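Local atomic coordinates of farnesyltransferase, putative (PDB entry 3WCA), a protein that probably condenses two molecules of farnesyl diphosphate, with NADPH or NADH as reductant, into squalene on the way to lanosterol. Residues 255-266 with 353-364. The protein carries 1 engineered substitution. Sequence-based numbering, arbitrary orientation.
Sequences ADALVHVPHVVE and LVNDAIRAMESH
The imidazole of H364 meets the carboxylate of E266 at its edge, with OE2 close to the ring plane and the two flat groups turned 38° apart. NE2 of H364 donates to OE2 of E266 over 2.9 Å at 159°, reaching that oxygen from above the carboxylate plane; a second, weak bond runs from the same NE2 to OE1. E266 gets there by folding: its chain bends at chi2, bringing the carboxylate across the line of the histidine side chain. Obliquely to the ring, V265 CG1 lies 3.6 Å from CD2 of H364, while the carbonyl of H364 is held by Q323 of helix 322-338.

Segments 261-266 and 353-362 run nearly parallel (11°), their axes 8.6 Å apart, and pack mainly through apolar side chains. The two methyls of V265 divide between A360 and M361 of helix 347-362: CG1, anti to its own backbone N, rests on the carbonyl oxygen of A360, and CG2 packs against CG of M361. One turn back, V261 CG1 sits 3.7 Å from A357 CB and also touches the methyl of M361. P262 lies beside small A360, CB to CB 4.0 Å, and its CG faces the D356 backbone. At the far end L353 packs against the end of helix 243-258, reaching L258 through CB and A255 through CD1.

Where helix 243-258 gives way to helix 261-269, a type I beta turn spans L258 to V261, and a water joins the two backbones, donating to L258 O (2.7 Å) and L353 O (2.8 Å). The contact thus ties helix 347-362 to this break in the all-helical synthase fold, away from the magnesium site. The nearby carboxylate of E266 would probably favour a protonated H364, which would give this end of the contact some ionic character.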
loop_
_atom_site.group_PDB
_atom_site.type_symbol
_atom_site.label_atom_id
_atom_site.label_comp_id
_atom_site.label_asym_id
_atom_site.label_seq_id
_atom_site.Cartn_x
_atom_site.Cartn_y
_atom_site.Cartn_z
ATOM N N ALA A 255 -3.749 16.005 3.346
ATOM C CA ALA A 255 -4.329 16.696 2.194
ATOM C C ALA A 255 -3.800 16.080 0.909
ATOM O O ALA A 255 -4.527 15.910 -0.064
ATOM C CB ALA A 255 -3.979 18.185 2.234
ATOM N N ASP A 256 -2.523 15.739 0.906
ATOM C CA ASP A 256 -1.941 15.148 -0.284
ATOM C C ASP A 256 -2.553 13.769 -0.585
ATOM O O ASP A 256 -2.806 13.428 -1.741
ATOM C CB ASP A 256 -0.441 15.025 -0.120
ATOM C CG ASP A 256 0.206 14.335 -1.295
ATOM O OD1 ASP A 256 0.291 14.967 -2.366
ATOM O OD2 ASP A 256 0.618 13.161 -1.148
ATOM N N ALA A 257 -2.815 12.983 0.453
ATOM C CA ALA A 257 -3.393 11.650 0.247
ATOM C C ALA A 257 -4.850 11.709 -0.192
ATOM O O ALA A 257 -5.309 10.861 -0.943
ATOM C CB ALA A 257 -3.273 10.817 1.523
ATOM N N LEU A 258 -5.574 12.718 0.273
ATOM C CA LEU A 258 -6.981 12.859 -0.060
ATOM C C LEU A 258 -7.229 13.035 -1.547
ATOM O O LEU A 258 -8.335 12.786 -2.023
ATOM C CB LEU A 258 -7.584 14.032 0.709
ATOM C CG LEU A 258 -7.872 13.720 2.175
ATOM C CD1 LEU A 258 -8.368 14.975 2.897
ATOM C CD2 LEU A 258 -8.920 12.613 2.229
ATOM N N VAL A 259 -6.204 13.474 -2.268
ATOM C CA VAL A 259 -6.290 13.674 -3.717
ATOM C C VAL A 259 -6.741 12.383 -4.407
ATOM O O VAL A 259 -7.461 12.415 -5.402
ATOM C CB VAL A 259 -4.896 14.077 -4.323
ATOM C CG1 VAL A 259 -4.961 14.088 -5.837
ATOM C CG2 VAL A 259 -4.475 15.461 -3.829
ATOM N N HIS A 260 -6.333 11.247 -3.854
ATOM C CA HIS A 260 -6.641 9.953 -4.445
ATOM C C HIS A 260 -8.020 9.359 -4.220
ATOM O O HIS A 260 -8.427 8.474 -4.963
ATOM C CB HIS A 260 -5.605 8.950 -3.973
ATOM C CG HIS A 260 -4.202 9.404 -4.198
ATOM N ND1 HIS A 260 -3.652 9.515 -5.456
ATOM C CD2 HIS A 260 -3.249 9.815 -3.328
ATOM C CE1 HIS A 260 -2.419 9.976 -5.350
ATOM N NE2 HIS A 260 -2.151 10.166 -4.072
ATOM N N VAL A 261 -8.739 9.857 -3.222
ATOM C CA VAL A 261 -10.041 9.306 -2.864
ATOM C C VAL A 261 -11.116 9.303 -3.944
ATOM O O VAL A 261 -11.805 8.299 -4.127
ATOM C CB VAL A 261 -10.555 9.968 -1.561
ATOM C CG1 VAL A 261 -11.939 9.437 -1.175
ATOM C CG2 VAL A 261 -9.565 9.673 -0.442
ATOM N N PRO A 262 -11.272 10.407 -4.688
ATOM C CA PRO A 262 -12.311 10.373 -5.721
ATOM C C PRO A 262 -12.074 9.242 -6.720
ATOM O O PRO A 262 -13.022 8.649 -7.230
ATOM C CB PRO A 262 -12.190 11.745 -6.375
ATOM C CG PRO A 262 -11.714 12.617 -5.231
ATOM C CD PRO A 262 -10.660 11.744 -4.599
ATOM N N HIS A 263 -10.797 8.950 -6.973
ATOM C CA HIS A 263 -10.368 7.919 -7.918
ATOM C C HIS A 263 -10.533 6.519 -7.346
ATOM O O HIS A 263 -10.746 5.555 -8.075
ATOM C CB HIS A 263 -8.911 8.173 -8.306
ATOM C CG HIS A 263 -8.674 9.548 -8.849
ATOM N ND1 HIS A 263 -9.018 9.912 -10.135
ATOM C CD2 HIS A 263 -8.190 10.667 -8.260
ATOM C CE1 HIS A 263 -8.759 11.194 -10.312
ATOM N NE2 HIS A 263 -8.255 11.677 -9.190
ATOM N N VAL A 264 -10.406 6.408 -6.031
ATOM C CA VAL A 264 -10.599 5.138 -5.364
ATOM C C VAL A 264 -12.096 4.823 -5.482
ATOM O O VAL A 264 -12.483 3.681 -5.713
ATOM C CB VAL A 264 -10.191 5.224 -3.880
ATOM C CG1 VAL A 264 -10.734 4.034 -3.117
ATOM C CG2 VAL A 264 -8.665 5.285 -3.766
ATOM N N VAL A 265 -12.934 5.846 -5.337
ATOM C CA VAL A 265 -14.373 5.653 -5.441
ATOM C C VAL A 265 -14.738 5.153 -6.844
ATOM O O VAL A 265 -15.524 4.222 -6.990
ATOM C CB VAL A 265 -15.134 6.964 -5.102
ATOM C CG1 VAL A 265 -16.599 6.877 -5.540
ATOM C CG2 VAL A 265 -15.077 7.205 -3.599
ATOM N N GLU A 266 -14.142 5.750 -7.873
ATOM C CA GLU A 266 -14.417 5.342 -9.245
ATOM C C GLU A 266 -13.985 3.903 -9.507
ATOM O O GLU A 266 -14.734 3.120 -10.090
ATOM C CB GLU A 266 -13.708 6.270 -10.235
ATOM C CG GLU A 266 -14.252 7.677 -10.241
ATOM C CD GLU A 266 -15.766 7.714 -10.405
ATOM O OE1 GLU A 266 -16.290 7.035 -11.319
ATOM O OE2 GLU A 266 -16.427 8.427 -9.620
ATOM N N LEU A 353 -11.079 19.306 -0.622
ATOM C CA LEU A 353 -10.677 17.927 -0.855
ATOM C C LEU A 353 -11.724 16.982 -0.279
ATOM O O LEU A 353 -12.001 15.931 -0.855
ATOM C CB LEU A 353 -9.313 17.662 -0.230
ATOM C CG LEU A 353 -8.156 18.316 -0.988
ATOM C CD1 LEU A 353 -6.901 18.269 -0.150
ATOM C CD2 LEU A 353 -7.954 17.598 -2.306
ATOM N N VAL A 354 -12.304 17.364 0.857
ATOM C CA VAL A 354 -13.337 16.556 1.485
ATOM C C VAL A 354 -14.574 16.599 0.599
ATOM O O VAL A 354 -15.200 15.566 0.343
ATOM C CB VAL A 354 -13.702 17.085 2.899
ATOM C CG1 VAL A 354 -14.996 16.444 3.378
ATOM C CG2 VAL A 354 -12.589 16.762 3.879
ATOM N N ASN A 355 -14.911 17.793 0.111
ATOM C CA ASN A 355 -16.078 17.957 -0.753
ATOM C C ASN A 355 -15.937 17.174 -2.049
ATOM O O ASN A 355 -16.919 16.628 -2.544
ATOM C CB ASN A 355 -16.336 19.438 -1.048
ATOM C CG ASN A 355 -16.889 20.180 0.158
ATOM O OD1 ASN A 355 -17.895 19.774 0.738
ATOM N ND2 ASN A 355 -16.236 21.273 0.539
ATOM N N ASP A 356 -14.728 17.126 -2.607
ATOM C CA ASP A 356 -14.504 16.354 -3.827
ATOM C C ASP A 356 -14.751 14.874 -3.554
ATOM O O ASP A 356 -15.364 14.184 -4.364
ATOM C CB ASP A 356 -13.073 16.504 -4.333
ATOM C CG ASP A 356 -12.868 17.768 -5.109
ATOM O OD1 ASP A 356 -13.824 18.174 -5.805
ATOM O OD2 ASP A 356 -11.759 18.341 -5.036
ATOM N N ALA A 357 -14.258 14.399 -2.410
ATOM C CA ALA A 357 -14.412 13.004 -2.020
ATOM C C ALA A 357 -15.880 12.648 -1.793
ATOM O O ALA A 357 -16.391 11.695 -2.367
ATOM C CB ALA A 357 -13.601 12.727 -0.747
ATOM N N ILE A 358 -16.550 13.420 -0.947
ATOM C CA ILE A 358 -17.954 13.188 -0.644
ATOM C C ILE A 358 -18.797 13.329 -1.902
ATOM O O ILE A 358 -19.763 12.599 -2.107
ATOM C CB ILE A 358 -18.444 14.186 0.425
ATOM C CG1 ILE A 358 -17.699 13.920 1.735
ATOM C CG2 ILE A 358 -19.952 14.067 0.623
ATOM C CD1 ILE A 358 -18.056 14.872 2.838
ATOM N N ARG A 359 -18.417 14.268 -2.750
ATOM C CA ARG A 359 -19.147 14.493 -3.981
ATOM C C ARG A 359 -19.034 13.254 -4.852
ATOM O O ARG A 359 -20.021 12.783 -5.412
ATOM C CB ARG A 359 -18.575 15.716 -4.698
ATOM C CG ARG A 359 -19.325 16.125 -5.940
ATOM C CD ARG A 359 -18.906 17.519 -6.383
ATOM N NE ARG A 359 -19.342 18.552 -5.443
ATOM C CZ ARG A 359 -18.534 19.204 -4.611
ATOM N NH1 ARG A 359 -17.234 18.936 -4.596
ATOM N NH2 ARG A 359 -19.029 20.128 -3.795
ATOM N N ALA A 360 -17.822 12.718 -4.943
ATOM C CA ALA A 360 -17.561 11.532 -5.742
ATOM C C ALA A 360 -18.359 10.346 -5.215
ATOM O O ALA A 360 -18.780 9.482 -5.976
ATOM C CB ALA A 360 -16.073 11.220 -5.720
ATOM N N MET A 361 -18.558 10.310 -3.903
ATOM C CA MET A 361 -19.315 9.238 -3.264
ATOM C C MET A 361 -20.804 9.365 -3.583
ATOM O O MET A 361 -21.425 8.414 -4.066
ATOM C CB MET A 361 -19.103 9.283 -1.749
ATOM C CG MET A 361 -17.747 8.759 -1.290
ATOM S SD MET A 361 -17.250 9.375 0.330
ATOM C CE MET A 361 -15.490 9.583 0.082
ATOM N N GLU A 362 -21.374 10.539 -3.308
ATOM C CA GLU A 362 -22.789 10.780 -3.569
ATOM C C GLU A 362 -23.050 10.589 -5.059
ATOM O O GLU A 362 -24.168 10.303 -5.479
ATOM C CB GLU A 362 -23.181 12.198 -3.124
ATOM C CG GLU A 362 -22.899 12.466 -1.645
ATOM C CD GLU A 362 -23.346 13.845 -1.169
ATOM O OE1 GLU A 362 -23.066 14.850 -1.861
ATOM O OE2 GLU A 362 -23.966 13.925 -0.084
ATOM N N SER A 363 -21.993 10.729 -5.851
ATOM C CA SER A 363 -22.079 10.568 -7.296
ATOM C C SER A 363 -22.460 9.136 -7.677
ATOM O O SER A 363 -22.779 8.858 -8.831
ATOM C CB SER A 363 -20.736 10.945 -7.932
ATOM O OG SER A 363 -20.725 10.694 -9.327
ATOM N N HIS A 364 -22.426 8.224 -6.709
ATOM C CA HIS A 364 -22.769 6.825 -6.965
ATOM C C HIS A 364 -23.864 6.316 -6.029
ATOM O O HIS A 364 -24.151 5.119 -6.005
ATOM C CB HIS A 364 -21.527 5.934 -6.823
ATOM C CG HIS A 364 -20.496 6.149 -7.889
ATOM N ND1 HIS A 364 -20.618 5.632 -9.161
ATOM C CD2 HIS A 364 -19.320 6.823 -7.870
ATOM C CE1 HIS A 364 -19.563 5.977 -9.880
ATOM N NE2 HIS A 364 -18.761 6.701 -9.120
HETATM O O HOH W 1 -10.425 14.391 -2.538
#